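Local coordinates for protein butyryl-CoA dehydrogenase (Marinomonas mediterranea, PDB 6CXT) that belongs to the acyl-CoA dehydrogenase family of flavoproteins and binds flavin-adenine dinucleotide within a fold of two helical domains and a beta domain, at residues G48-E53 with A89-C94; T66-I71 with L297-A302; T79-L84 with A248-A253; Y166-T171 with V212-C217; L258-E263 with G347-S352. One frame throughout, in Å; residues are numbered along the deposited sequence.

Interaction 1: residues G48-E53 with A89-C94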
# COMPACT_ATOMS: atom_id res chain seq x y z
N GLY B 48 -38.67 5.00 4.79
CA GLY B 48 -39.46 5.83 3.91
C GLY B 48 -38.73 7.01 3.31
O GLY B 48 -39.34 7.77 2.59
N LEU B 49 -37.42 7.16 3.58
CA LEU B 49 -36.73 8.39 3.11
C LEU B 49 -36.91 8.71 1.62
O LEU B 49 -37.24 9.86 1.30
CB LEU B 49 -35.22 8.42 3.49
CG LEU B 49 -34.89 8.12 4.95
CD1 LEU B 49 -33.38 7.85 5.13
CD2 LEU B 49 -35.33 9.30 5.77
N PRO B 50 -36.72 7.72 0.71
CA PRO B 50 -36.85 8.07 -0.69
C PRO B 50 -38.23 7.69 -1.30
O PRO B 50 -38.33 7.62 -2.52
CB PRO B 50 -35.80 7.18 -1.36
CG PRO B 50 -35.76 5.94 -0.49
CD PRO B 50 -36.30 6.32 0.87
N ILE B 51 -39.22 7.37 -0.48
CA ILE B 51 -40.55 6.92 -1.01
C ILE B 51 -41.44 8.17 -1.08
O ILE B 51 -41.55 8.91 -0.10
CB ILE B 51 -41.20 5.78 -0.18
CG1 ILE B 51 -40.19 4.65 0.07
CG2 ILE B 51 -42.47 5.22 -0.87
CD1 ILE B 51 -39.63 3.98 -1.17
N PRO B 52 -42.02 8.45 -2.26
CA PRO B 52 -42.99 9.55 -2.42
C PRO B 52 -44.22 9.37 -1.54
O PRO B 52 -44.70 8.23 -1.36
CB PRO B 52 -43.38 9.45 -3.90
CG PRO B 52 -42.24 8.76 -4.56
CD PRO B 52 -41.81 7.74 -3.54
N GLU B 53 -44.73 10.46 -0.99
CA GLU B 53 -46.01 10.46 -0.26
C GLU B 53 -47.16 9.80 -1.04
O GLU B 53 -48.00 9.14 -0.44
CB GLU B 53 -46.39 11.87 0.17
CG GLU B 53 -47.39 11.87 1.32
CD GLU B 53 -47.55 13.21 2.00
OE1 GLU B 53 -46.70 14.12 1.80
OE2 GLU B 53 -48.54 13.36 2.75
N ALA B 89 -30.76 -2.59 2.71
CA ALA B 89 -30.90 -3.64 1.73
C ALA B 89 -32.40 -3.66 1.34
O ALA B 89 -32.76 -3.64 0.19
CB ALA B 89 -30.52 -4.97 2.34
N HIS B 90 -33.24 -3.66 2.36
CA HIS B 90 -34.69 -3.63 2.18
C HIS B 90 -35.14 -2.40 1.36
O HIS B 90 -35.93 -2.52 0.40
CB HIS B 90 -35.27 -3.61 3.60
CG HIS B 90 -36.65 -3.04 3.71
ND1 HIS B 90 -37.77 -3.83 3.87
CD2 HIS B 90 -37.08 -1.76 3.79
CE1 HIS B 90 -38.83 -3.07 4.04
NE2 HIS B 90 -38.45 -1.80 3.99
N THR B 91 -34.64 -1.23 1.73
CA THR B 91 -35.05 0.01 1.06
C THR B 91 -34.51 0.13 -0.36
O THR B 91 -35.28 0.43 -1.28
CB THR B 91 -34.66 1.24 1.85
OG1 THR B 91 -35.33 1.20 3.10
CG2 THR B 91 -35.06 2.57 1.12
N PHE B 92 -33.20 -0.09 -0.56
CA PHE B 92 -32.60 0.28 -1.83
C PHE B 92 -32.61 -0.83 -2.83
O PHE B 92 -32.71 -0.58 -4.04
CB PHE B 92 -31.20 0.93 -1.61
CG PHE B 92 -31.33 2.21 -0.84
CD1 PHE B 92 -31.83 3.36 -1.48
CD2 PHE B 92 -31.07 2.26 0.50
CE1 PHE B 92 -32.04 4.53 -0.80
CE2 PHE B 92 -31.27 3.45 1.20
CZ PHE B 92 -31.75 4.59 0.56
N ALA B 93 -32.48 -2.07 -2.37
CA ALA B 93 -32.52 -3.17 -3.30
C ALA B 93 -33.97 -3.69 -3.56
O ALA B 93 -34.18 -4.48 -4.50
CB ALA B 93 -31.59 -4.34 -2.91
N CYS B 94 -34.91 -3.31 -2.72
CA CYS B 94 -36.27 -3.88 -2.80
C CYS B 94 -37.33 -2.81 -3.01
O CYS B 94 -38.03 -2.85 -4.06
CB CYS B 94 -36.58 -4.75 -1.57
SG CYS B 94 -35.38 -6.08 -1.31
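Thr91 meets Pro50 with its methyl because chi1 (-62°) sets OG1 beside the backbone N and swings CG2 anti to that N. Phe92 has a similar chi1 of -63°, with CG anti to the carbonyl carbon, and this brings its ring round to the same proline. The point of meeting is Pro50 CG. It lies 3.8 Å from Thr91 CG2 and 4.0 Å from Phe92 CE1, and the proline ring comes at both side chains on a slant. Thr91 CG2 also sits over the centre of the Phe92 ring, 3.8 Å above its plane, so one methyl serves both neighbours. The hydroxyl of Thr91 is engaged by Gly87 O, a turn earlier in the helix.

Pro50 is presented by a type I beta turn from Gly48 to Ile51, closed by Ile51 N to Gly48 O at 3.1 Å. Trp241 and Cys245 of helix 231-245 and Thr67 and Ile71 of helix 64-77 also pack on Phe92. The helix of residues 89-94 carries a wider pi-type turn. Ala89, earlier on the same helix, touches the bound FK4. A loop turn is thus docked on a pocket-lining helix in the N-terminal helical domain of the acyl-CoA dehydrogenase fold.

Interaction 2: residues T66-I71 with L297-A302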
# COMPACT_ATOMS: atom_id res chain seq x y z
N THR B 66 -30.26 14.34 0.24
CA THR B 66 -30.81 14.44 1.58
C THR B 66 -30.89 13.04 2.20
O THR B 66 -30.62 12.87 3.40
CB THR B 66 -32.23 15.07 1.57
OG1 THR B 66 -32.15 16.37 0.97
CG2 THR B 66 -32.72 15.22 2.97
N THR B 67 -31.30 12.07 1.39
CA THR B 67 -31.48 10.71 1.88
C THR B 67 -30.11 10.17 2.36
O THR B 67 -30.01 9.65 3.47
CB THR B 67 -31.99 9.78 0.75
OG1 THR B 67 -33.33 10.12 0.40
CG2 THR B 67 -31.94 8.27 1.17
N ILE B 68 -29.07 10.30 1.52
CA ILE B 68 -27.75 9.75 1.92
C ILE B 68 -27.17 10.48 3.16
O ILE B 68 -26.48 9.88 3.99
CB ILE B 68 -26.72 9.61 0.76
CG1 ILE B 68 -26.30 10.92 0.15
CG2 ILE B 68 -27.22 8.61 -0.30
CD1 ILE B 68 -25.04 11.48 0.80
N LYS B 69 -27.47 11.78 3.27
CA LYS B 69 -26.95 12.55 4.41
C LYS B 69 -27.56 12.04 5.69
O LYS B 69 -26.89 11.94 6.73
CB LYS B 69 -27.19 14.07 4.22
CG LYS B 69 -26.59 14.98 5.29
CD LYS B 69 -25.07 14.85 5.42
CE LYS B 69 -24.51 16.00 6.25
NZ LYS B 69 -23.02 15.86 6.33
N ILE B 70 -28.86 11.73 5.65
CA ILE B 70 -29.52 11.21 6.87
C ILE B 70 -28.94 9.82 7.19
O ILE B 70 -28.67 9.48 8.34
CB ILE B 70 -31.04 11.14 6.66
CG1 ILE B 70 -31.63 12.56 6.72
CG2 ILE B 70 -31.72 10.19 7.68
CD1 ILE B 70 -33.01 12.59 6.02
N ILE B 71 -28.76 9.01 6.15
CA ILE B 71 -28.25 7.65 6.37
C ILE B 71 -26.83 7.73 6.99
O ILE B 71 -26.47 6.95 7.88
CB ILE B 71 -28.24 6.85 5.04
CG1 ILE B 71 -29.69 6.59 4.58
CG2 ILE B 71 -27.49 5.52 5.21
CD1 ILE B 71 -29.79 5.95 3.20
N LEU B 297 -16.74 12.71 0.14
CA LEU B 297 -16.90 13.54 -1.06
C LEU B 297 -17.33 12.67 -2.27
O LEU B 297 -18.09 13.13 -3.11
CB LEU B 297 -15.58 14.25 -1.41
CG LEU B 297 -15.26 15.41 -0.38
CD1 LEU B 297 -13.84 15.97 -0.57
CD2 LEU B 297 -16.28 16.55 -0.49
N MET B 298 -16.73 11.48 -2.42
CA MET B 298 -17.07 10.57 -3.49
C MET B 298 -18.51 10.12 -3.41
O MET B 298 -19.15 10.01 -4.45
CB MET B 298 -16.11 9.35 -3.51
CG MET B 298 -14.75 9.91 -3.89
SD MET B 298 -13.54 8.59 -3.86
CE MET B 298 -13.93 7.71 -5.36
N LEU B 299 -19.00 9.91 -2.19
CA LEU B 299 -20.41 9.57 -1.95
C LEU B 299 -21.32 10.73 -2.39
O LEU B 299 -22.30 10.52 -3.12
CB LEU B 299 -20.56 9.27 -0.43
CG LEU B 299 -21.99 9.13 0.12
CD1 LEU B 299 -22.69 7.90 -0.51
CD2 LEU B 299 -22.03 9.15 1.66
N TYR B 300 -20.99 11.93 -1.91
CA TYR B 300 -21.78 13.14 -2.23
C TYR B 300 -21.82 13.37 -3.74
O TYR B 300 -22.88 13.60 -4.31
CB TYR B 300 -21.25 14.38 -1.50
CG TYR B 300 -21.41 14.35 0.01
CD1 TYR B 300 -22.17 13.32 0.66
CD2 TYR B 300 -20.76 15.31 0.80
CE1 TYR B 300 -22.29 13.31 2.03
CE2 TYR B 300 -20.89 15.31 2.20
CZ TYR B 300 -21.64 14.29 2.80
OH TYR B 300 -21.76 14.27 4.15
N TYR B 301 -20.67 13.20 -4.39
CA TYR B 301 -20.59 13.33 -5.81
C TYR B 301 -21.45 12.27 -6.53
O TYR B 301 -22.20 12.64 -7.46
CB TYR B 301 -19.15 13.32 -6.29
CG TYR B 301 -19.05 13.43 -7.78
CD1 TYR B 301 -19.49 14.60 -8.45
CD2 TYR B 301 -18.57 12.36 -8.55
CE1 TYR B 301 -19.41 14.70 -9.84
CE2 TYR B 301 -18.48 12.46 -9.96
CZ TYR B 301 -18.89 13.64 -10.57
OH TYR B 301 -18.82 13.71 -11.95
N ALA B 302 -21.36 10.99 -6.11
CA ALA B 302 -22.14 9.93 -6.73
C ALA B 302 -23.63 10.22 -6.53
O ALA B 302 -24.39 10.07 -7.50
CB ALA B 302 -21.83 8.55 -6.12
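Lys69 and Tyr300 supply the polar part. Lys69 NZ donates to Tyr300 OH at 3.0 Å. CG of Lys69 is anti to the backbone N, and the chain then bends at chi2 (59°), which carries the ammonium group to the phenol oxygen. Tyr300 OH is also hydrogen-bonded to Glu72 OE1, and Glu72 makes a long, weak ion pair with Lys69. Phe13 adds a cation-pi contact to the lysine. This buried positive charge is therefore met by a hydroxyl, an aromatic face and, more distantly, a carboxylate, which would probably favour the ionised amine.

The apolar part centres on Ile68 CD1. It reaches the edge of the Tyr300 ring near the ring plane, 3.4 Å from Tyr300 CD1. It also lies 3.9 Å from Leu299 CD2. Ile68 pays for this reach: CG1 stands between the backbone N and the carbonyl carbon, and chi2 of 93° is far from staggered.

Trp5 stacks edge-to-face with Tyr300. Met1 of the second subunit packs on the same tyrosine. Segments 66-71 and 297-302 run roughly antiparallel (151°), their axes approaching to 10.4 Å. This is a helix-to-helix joint between the N-terminal and C-terminal helical domains, which pack together in the acyl-CoA dehydrogenase fold.

Interaction 3: residues T79-L84 with A248-A253. With EDO (1,2-ethanediol), chain E.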
# COMPACT_ATOMS: atom_id res chain seq x y z
N THR B 79 -24.68 2.37 16.66
CA THR B 79 -23.58 1.40 16.60
C THR B 79 -23.93 0.08 15.96
O THR B 79 -23.04 -0.67 15.60
CB THR B 79 -22.99 1.12 17.96
OG1 THR B 79 -24.07 0.83 18.83
CG2 THR B 79 -22.12 2.36 18.43
N ASP B 80 -25.22 -0.23 15.82
CA ASP B 80 -25.57 -1.50 15.15
C ASP B 80 -25.58 -1.28 13.63
O ASP B 80 -26.61 -1.07 12.97
CB ASP B 80 -26.92 -2.02 15.65
CG ASP B 80 -27.18 -3.44 15.20
OD1 ASP B 80 -26.47 -3.94 14.28
OD2 ASP B 80 -28.11 -4.04 15.76
N THR B 81 -24.39 -1.35 13.05
CA THR B 81 -24.23 -1.21 11.61
C THR B 81 -25.04 -2.27 10.84
O THR B 81 -25.58 -1.98 9.78
CB THR B 81 -22.71 -1.30 11.30
OG1 THR B 81 -22.05 -0.29 12.11
CG2 THR B 81 -22.39 -1.05 9.80
N GLY B 82 -25.05 -3.49 11.35
CA GLY B 82 -25.70 -4.65 10.71
C GLY B 82 -27.17 -4.34 10.53
O GLY B 82 -27.78 -4.66 9.48
N LEU B 83 -27.73 -3.71 11.56
CA LEU B 83 -29.16 -3.34 11.51
C LEU B 83 -29.43 -2.31 10.41
O LEU B 83 -30.40 -2.43 9.63
CB LEU B 83 -29.68 -2.86 12.88
CG LEU B 83 -31.16 -2.38 12.90
CD1 LEU B 83 -32.07 -3.53 12.51
CD2 LEU B 83 -31.56 -1.94 14.30
N LEU B 84 -28.59 -1.28 10.33
CA LEU B 84 -28.70 -0.27 9.28
C LEU B 84 -28.58 -0.90 7.90
O LEU B 84 -29.29 -0.49 6.98
CB LEU B 84 -27.63 0.83 9.45
CG LEU B 84 -27.89 1.67 10.71
CD1 LEU B 84 -26.71 2.65 10.85
CD2 LEU B 84 -29.26 2.42 10.67
N ALA B 248 -23.46 4.87 2.36
CA ALA B 248 -23.48 6.05 3.25
C ALA B 248 -23.37 5.63 4.73
O ALA B 248 -22.77 6.36 5.54
CB ALA B 248 -24.74 6.86 3.03
N ILE B 249 -23.92 4.46 5.08
CA ILE B 249 -23.81 3.92 6.46
C ILE B 249 -22.33 3.95 6.93
O ILE B 249 -22.01 4.40 8.07
CB ILE B 249 -24.33 2.47 6.57
CG1 ILE B 249 -25.86 2.41 6.26
CG2 ILE B 249 -24.06 1.91 7.97
CD1 ILE B 249 -26.31 0.97 5.98
N PHE B 250 -21.46 3.47 6.07
CA PHE B 250 -20.08 3.18 6.50
C PHE B 250 -19.25 4.46 6.54
O PHE B 250 -18.25 4.51 7.25
CB PHE B 250 -19.46 2.20 5.53
CG PHE B 250 -20.34 0.99 5.31
CD1 PHE B 250 -20.84 0.27 6.43
CD2 PHE B 250 -20.67 0.56 4.00
CE1 PHE B 250 -21.73 -0.83 6.27
CE2 PHE B 250 -21.51 -0.57 3.83
CZ PHE B 250 -22.06 -1.23 4.93
N VAL B 251 -19.63 5.47 5.77
CA VAL B 251 -19.00 6.78 5.90
C VAL B 251 -19.30 7.32 7.32
O VAL B 251 -18.39 7.78 8.03
CB VAL B 251 -19.53 7.78 4.84
CG1 VAL B 251 -19.07 9.21 5.15
CG2 VAL B 251 -19.07 7.37 3.43
N GLY B 252 -20.55 7.23 7.78
CA GLY B 252 -20.85 7.56 9.18
C GLY B 252 -20.07 6.68 10.16
O GLY B 252 -19.48 7.19 11.16
N ALA B 253 -20.04 5.36 9.93
CA ALA B 253 -19.32 4.48 10.84
C ALA B 253 -17.82 4.90 10.92
O ALA B 253 -17.21 4.84 11.99
CB ALA B 253 -19.46 3.01 10.44
C1 EDO E . -23.97 -6.16 14.34
O1 EDO E . -25.16 -6.07 13.55
C2 EDO E . -23.17 -4.84 14.48
O2 EDO E . -22.82 -4.46 13.13
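Ile249 lays its CD1 methyl against Leu84, 3.7 Å from Leu84 CB and 3.5 Å from Leu84 O. That carbonyl oxygen has a hydrogen-bond partner in Tyr46 OH. The other branch of Ile249, CG2, touches Thr81 CG2 at 3.9 Å and Leu84 CD1 at 4.0 Å. CG1 of the isoleucine is anti to the carbonyl carbon (chi1 -64°) and CG2 anti to the backbone N, which sends the CD1 end to Leu84 and CG2 to both Thr81 and Leu84. The methyl of Thr81 goes on to Phe250. It meets the ring at its edge, in plane, 3.6 Å from Phe250 CE1. Ile249 CB lies above one face of the same ring.

The polar groups gather at the start of helix 81-101. Asp80 is its N-cap. Leu83 N donates to Asp80 OD1 at 3.0 Å, coming from above the carboxylate plane, 66° out of it. A 1,2-ethanediol, probably from the crystallisation liquor, is held here as well. Its O1 donates to Asp80 OD1 at 2.6 Å, and its O2 accepts from Gly82 N. Asp80 OD2 bonds to Ser206 OG.

The chemistry is thus divided. Methyl groups and an aromatic edge join the N-terminal and C-terminal helical domains, while the carboxylate faces the amide end of a helix, a setting that would favour its negative charge.

Interaction 4: residues Y166-T171 with V212-C217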
# COMPACT_ATOMS: atom_id res chain seq x y z
N TYR B 166 -39.64 -11.45 -1.18
CA TYR B 166 -38.34 -11.58 -1.86
C TYR B 166 -38.41 -10.93 -3.20
O TYR B 166 -39.35 -11.17 -3.96
CB TYR B 166 -37.97 -13.02 -2.05
CG TYR B 166 -37.88 -13.71 -0.74
CD1 TYR B 166 -36.73 -13.58 0.08
CD2 TYR B 166 -38.96 -14.47 -0.25
CE1 TYR B 166 -36.64 -14.23 1.32
CE2 TYR B 166 -38.89 -15.10 1.01
CZ TYR B 166 -37.73 -14.99 1.78
OH TYR B 166 -37.71 -15.58 3.03
N VAL B 167 -37.44 -10.06 -3.53
CA VAL B 167 -37.31 -9.63 -4.95
C VAL B 167 -36.36 -10.64 -5.57
O VAL B 167 -35.18 -10.70 -5.22
CB VAL B 167 -36.80 -8.17 -5.04
CG1 VAL B 167 -36.64 -7.73 -6.48
CG2 VAL B 167 -37.73 -7.25 -4.29
N VAL B 168 -36.85 -11.44 -6.50
CA VAL B 168 -36.15 -12.64 -6.96
C VAL B 168 -35.90 -12.43 -8.44
O VAL B 168 -36.78 -11.93 -9.13
CB VAL B 168 -37.03 -13.88 -6.75
CG1 VAL B 168 -36.39 -15.15 -7.28
CG2 VAL B 168 -37.37 -14.01 -5.28
N TYR B 169 -34.69 -12.78 -8.89
CA TYR B 169 -34.28 -12.60 -10.27
C TYR B 169 -34.13 -14.00 -10.82
O TYR B 169 -33.47 -14.85 -10.22
CB TYR B 169 -32.94 -11.74 -10.35
CG TYR B 169 -33.17 -10.31 -9.93
CD1 TYR B 169 -33.09 -9.92 -8.58
CD2 TYR B 169 -33.44 -9.34 -10.86
CE1 TYR B 169 -33.36 -8.62 -8.20
CE2 TYR B 169 -33.69 -8.03 -10.48
CZ TYR B 169 -33.62 -7.68 -9.16
OH TYR B 169 -33.87 -6.38 -8.82
N ALA B 170 -34.81 -14.28 -11.96
CA ALA B 170 -34.95 -15.66 -12.43
C ALA B 170 -34.78 -15.69 -13.96
O ALA B 170 -35.05 -14.70 -14.59
CB ALA B 170 -36.32 -16.24 -12.04
N THR B 171 -34.31 -16.80 -14.51
CA THR B 171 -34.22 -16.90 -15.98
C THR B 171 -35.61 -17.23 -16.57
O THR B 171 -36.18 -18.29 -16.25
CB THR B 171 -33.21 -17.97 -16.36
OG1 THR B 171 -31.95 -17.61 -15.78
CG2 THR B 171 -33.03 -18.03 -17.92
N VAL B 212 -32.32 -19.46 0.64
CA VAL B 212 -33.77 -19.47 0.41
C VAL B 212 -33.96 -20.34 -0.82
O VAL B 212 -33.25 -20.15 -1.83
CB VAL B 212 -34.39 -18.08 0.16
CG1 VAL B 212 -35.93 -18.20 0.03
CG2 VAL B 212 -34.05 -17.08 1.31
N PHE B 213 -34.86 -21.33 -0.71
CA PHE B 213 -35.18 -22.23 -1.85
C PHE B 213 -36.63 -21.98 -2.33
O PHE B 213 -37.53 -21.73 -1.51
CB PHE B 213 -34.90 -23.73 -1.53
CG PHE B 213 -34.85 -24.59 -2.78
CD1 PHE B 213 -33.65 -24.74 -3.52
CD2 PHE B 213 -36.03 -25.24 -3.30
CE1 PHE B 213 -33.62 -25.51 -4.71
CE2 PHE B 213 -35.98 -26.01 -4.49
CZ PHE B 213 -34.79 -26.14 -5.19
N PHE B 214 -36.82 -21.98 -3.64
CA PHE B 214 -38.14 -21.76 -4.25
C PHE B 214 -38.44 -23.05 -4.97
O PHE B 214 -37.79 -23.39 -5.98
CB PHE B 214 -38.10 -20.56 -5.17
CG PHE B 214 -37.79 -19.27 -4.46
CD1 PHE B 214 -38.79 -18.51 -3.84
CD2 PHE B 214 -36.46 -18.80 -4.40
CE1 PHE B 214 -38.53 -17.31 -3.18
CE2 PHE B 214 -36.18 -17.58 -3.73
CZ PHE B 214 -37.19 -16.84 -3.12
N ASP B 215 -39.34 -23.83 -4.39
CA ASP B 215 -39.70 -25.15 -4.93
C ASP B 215 -41.07 -24.99 -5.60
O ASP B 215 -42.11 -25.00 -4.90
CB ASP B 215 -39.75 -26.17 -3.79
CG ASP B 215 -40.26 -27.55 -4.22
OD1 ASP B 215 -40.31 -27.87 -5.41
OD2 ASP B 215 -40.59 -28.35 -3.33
N ASN B 216 -41.06 -24.80 -6.92
CA ASN B 216 -42.31 -24.63 -7.70
C ASN B 216 -43.26 -23.67 -7.06
O ASN B 216 -44.37 -24.01 -6.66
CB ASN B 216 -42.97 -26.01 -7.96
CG ASN B 216 -42.18 -26.85 -8.98
OD1 ASN B 216 -41.83 -26.37 -10.08
ND2 ASN B 216 -41.89 -28.09 -8.63
N CYS B 217 -42.80 -22.44 -6.91
CA CYS B 217 -43.58 -21.40 -6.29
C CYS B 217 -44.38 -20.80 -7.41
O CYS B 217 -43.79 -20.33 -8.41
CB CYS B 217 -42.65 -20.31 -5.68
SG CYS B 217 -41.86 -20.96 -4.20
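Tyr166 OH is hydrogen-bonded to Gly160 O. This fixes the far end of a ring whose carbon surface meets Val212 and Phe214. CG of Tyr166 is anti to the carbonyl carbon (chi1 -60°), which turns the ring toward these two residues. Val212 comes from the opposite direction. Its CG1 lies 4.1 Å above one face of the tyrosine ring, displaced toward the rim, and its CG2 is 3.9 Å from Tyr166 CE1.

Phe214 makes a T-shaped pair with Tyr166. The edge of the phenylalanine points at the tyrosine face. The planes stand at 85° and the centroids are 5.7 Å apart. The leading atom is Phe214 CZ, 4.0 Å from Tyr166 CG.

These side chains form the apolar layer between two beta sheets of the middle domain. Strand 166-171 belongs to one sheet and strand 212-214 to the other. The short segments cross at -58° with axes 10.9 Å apart, so the two sheets are layered with their strands well out of line. Val186 of the first sheet and Ile193 of the second also pack on Phe214.

Val168 runs alongside Phe214 in the opposite direction. Its CG2 reaches Phe214 CZ at 3.6 Å. Cys217 SG lies at the phenylalanine edge, in the ring plane. Cys217 and Asn216 both face Leu150 in a G1 beta bulge, where the chain turns a corner after the strand.

Interaction 5: residues L258-E263 with G347-S352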
# COMPACT_ATOMS: atom_id res chain seq x y z
N LEU B 258 -12.97 7.36 13.59
CA LEU B 258 -11.99 8.45 13.63
C LEU B 258 -12.10 9.24 14.95
O LEU B 258 -11.10 9.49 15.61
CB LEU B 258 -12.18 9.37 12.44
CG LEU B 258 -11.29 10.61 12.38
CD1 LEU B 258 -9.80 10.19 12.35
CD2 LEU B 258 -11.61 11.42 11.10
N ASN B 259 -13.32 9.63 15.30
CA ASN B 259 -13.60 10.32 16.59
C ASN B 259 -13.11 9.54 17.76
O ASN B 259 -12.45 10.10 18.67
CB ASN B 259 -15.10 10.59 16.75
CG ASN B 259 -15.59 11.64 15.82
OD1 ASN B 259 -14.82 12.34 15.18
ND2 ASN B 259 -16.89 11.73 15.67
N GLN B 260 -13.40 8.23 17.78
CA GLN B 260 -12.87 7.35 18.84
C GLN B 260 -11.33 7.30 18.87
O GLN B 260 -10.73 7.37 19.94
CB GLN B 260 -13.43 5.90 18.75
CG GLN B 260 -14.91 5.86 19.10
CD GLN B 260 -15.57 4.54 18.75
OE1 GLN B 260 -15.01 3.69 18.05
NE2 GLN B 260 -16.81 4.39 19.18
N CYS B 261 -10.67 7.14 17.72
CA CYS B 261 -9.20 7.13 17.70
C CYS B 261 -8.59 8.49 18.20
O CYS B 261 -7.56 8.45 18.83
CB CYS B 261 -8.66 6.86 16.28
SG CYS B 261 -8.97 5.09 15.95
N ILE B 262 -9.21 9.60 17.86
CA ILE B 262 -8.64 10.93 18.23
C ILE B 262 -8.74 11.05 19.75
O ILE B 262 -7.75 11.33 20.44
CB ILE B 262 -9.37 12.07 17.51
CG1 ILE B 262 -9.03 12.02 15.97
CG2 ILE B 262 -8.98 13.43 18.11
CD1 ILE B 262 -9.94 12.95 15.18
N GLU B 263 -9.93 10.73 20.26
CA GLU B 263 -10.16 10.76 21.74
C GLU B 263 -9.21 9.86 22.47
O GLU B 263 -8.53 10.28 23.45
CB GLU B 263 -11.65 10.48 22.05
CG GLU B 263 -12.02 10.33 23.55
CD GLU B 263 -11.81 11.60 24.39
OE1 GLU B 263 -11.78 11.49 25.64
OE2 GLU B 263 -11.67 12.72 23.82
N GLY B 347 -13.72 -3.29 24.11
CA GLY B 347 -13.08 -2.11 23.55
C GLY B 347 -14.00 -1.34 22.62
O GLY B 347 -13.74 -0.13 22.35
N ARG B 348 -15.07 -2.02 22.17
CA ARG B 348 -16.10 -1.50 21.25
C ARG B 348 -15.55 -0.87 19.95
O ARG B 348 -16.02 0.18 19.42
CB ARG B 348 -17.17 -0.67 21.95
CG ARG B 348 -16.76 0.45 22.86
CD ARG B 348 -18.01 1.00 23.57
NE ARG B 348 -18.04 2.47 23.53
CZ ARG B 348 -18.71 3.22 22.64
NH1 ARG B 348 -19.46 2.66 21.67
NH2 ARG B 348 -18.64 4.54 22.73
N VAL B 349 -14.52 -1.52 19.46
CA VAL B 349 -13.81 -1.08 18.27
C VAL B 349 -13.82 -2.14 17.17
O VAL B 349 -13.78 -1.80 15.96
CB VAL B 349 -12.36 -0.73 18.76
CG1 VAL B 349 -11.28 -0.90 17.71
CG2 VAL B 349 -12.40 0.71 19.30
N ASN B 350 -13.81 -3.39 17.56
CA ASN B 350 -13.45 -4.47 16.60
C ASN B 350 -14.66 -4.84 15.70
O ASN B 350 -14.51 -5.63 14.78
CB ASN B 350 -12.78 -5.68 17.28
CG ASN B 350 -13.70 -6.40 18.25
OD1 ASN B 350 -14.94 -6.35 18.13
ND2 ASN B 350 -13.11 -7.15 19.18
N ASN B 351 -15.84 -4.24 15.93
CA ASN B 351 -16.96 -4.46 14.96
C ASN B 351 -16.72 -3.78 13.61
O ASN B 351 -17.21 -4.25 12.59
CB ASN B 351 -18.29 -3.99 15.51
CG ASN B 351 -18.84 -4.97 16.49
OD1 ASN B 351 -18.66 -6.18 16.37
ND2 ASN B 351 -19.45 -4.45 17.51
N SER B 352 -15.92 -2.73 13.58
CA SER B 352 -15.69 -2.07 12.32
C SER B 352 -15.02 -3.03 11.34
O SER B 352 -15.48 -3.09 10.20
CB SER B 352 -14.82 -0.79 12.46
OG SER B 352 -15.57 0.05 13.28
O HOH W 1 -18.23 1.77 19.08
O HOH W 2 -18.32 6.42 20.07
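Gln260 and Arg348 are joined mainly through water. Gln260 NE2 donates to two waters. The first, at 3.0 Å from Gln260 NE2, in turn donates to Arg348 O at 2.7 Å. The second lies 2.7 Å from Gln260 NE2 and also accepts a weak bond from Arg348 NH2. Both bridges start from the same amide nitrogen, which would limit the rotation of the amide.

The direct meeting is one of flat groups. Gln260 NE2 stands over one face of the guanidinium, 4.0 Å from Arg348 NH2. The two planes are 77° apart and the side chains cross at about a right angle. Gln260 is extended beyond CG. Arg348 instead has CG wedged between its backbone N and carbonyl carbon (chi1 51°), and its chain bends at chi3, which brings the guanidinium back to the glutamine.

Val349 adds a van der Waals touch. Its CG2 is 4.2 Å from Gln260 OE1, and the two side chains run alongside in opposite directions.

Ser352 OG bonds to Asp257 OD1, a second tie to the helix of Gln260. Helix 313-338 packs on Cys261 and Val349, and helix 279-306 on Leu258. The contact therefore links helix 248-267 to the loop entering helix 351-359, within the C-terminal helical domain.

Overall arrangement
Interactions 1, 2 and 3 form a connected core, with centres about 14 to 17 Å apart. Phe92 joins 1 to 2 through Ile71 and Thr67; Ile71 and Leu299 join 2 to 3 at Ala248. Helix 81-101 serves both 1 and 3. All three open in the N-terminal helical domain; 2 and 3 close in the C-terminal one. Between their segments comes interaction 4, in the beta domain. Its centre is about 22 Å from that of interaction 1, which it touches through Val167 and Cys94. Interaction 5 opens after 3 closes, shares helix 248-267 and touches it through Arg348 and Thr79. Centre to centre it is about 40 Å from interaction 4. The contacts thus sample all three domains.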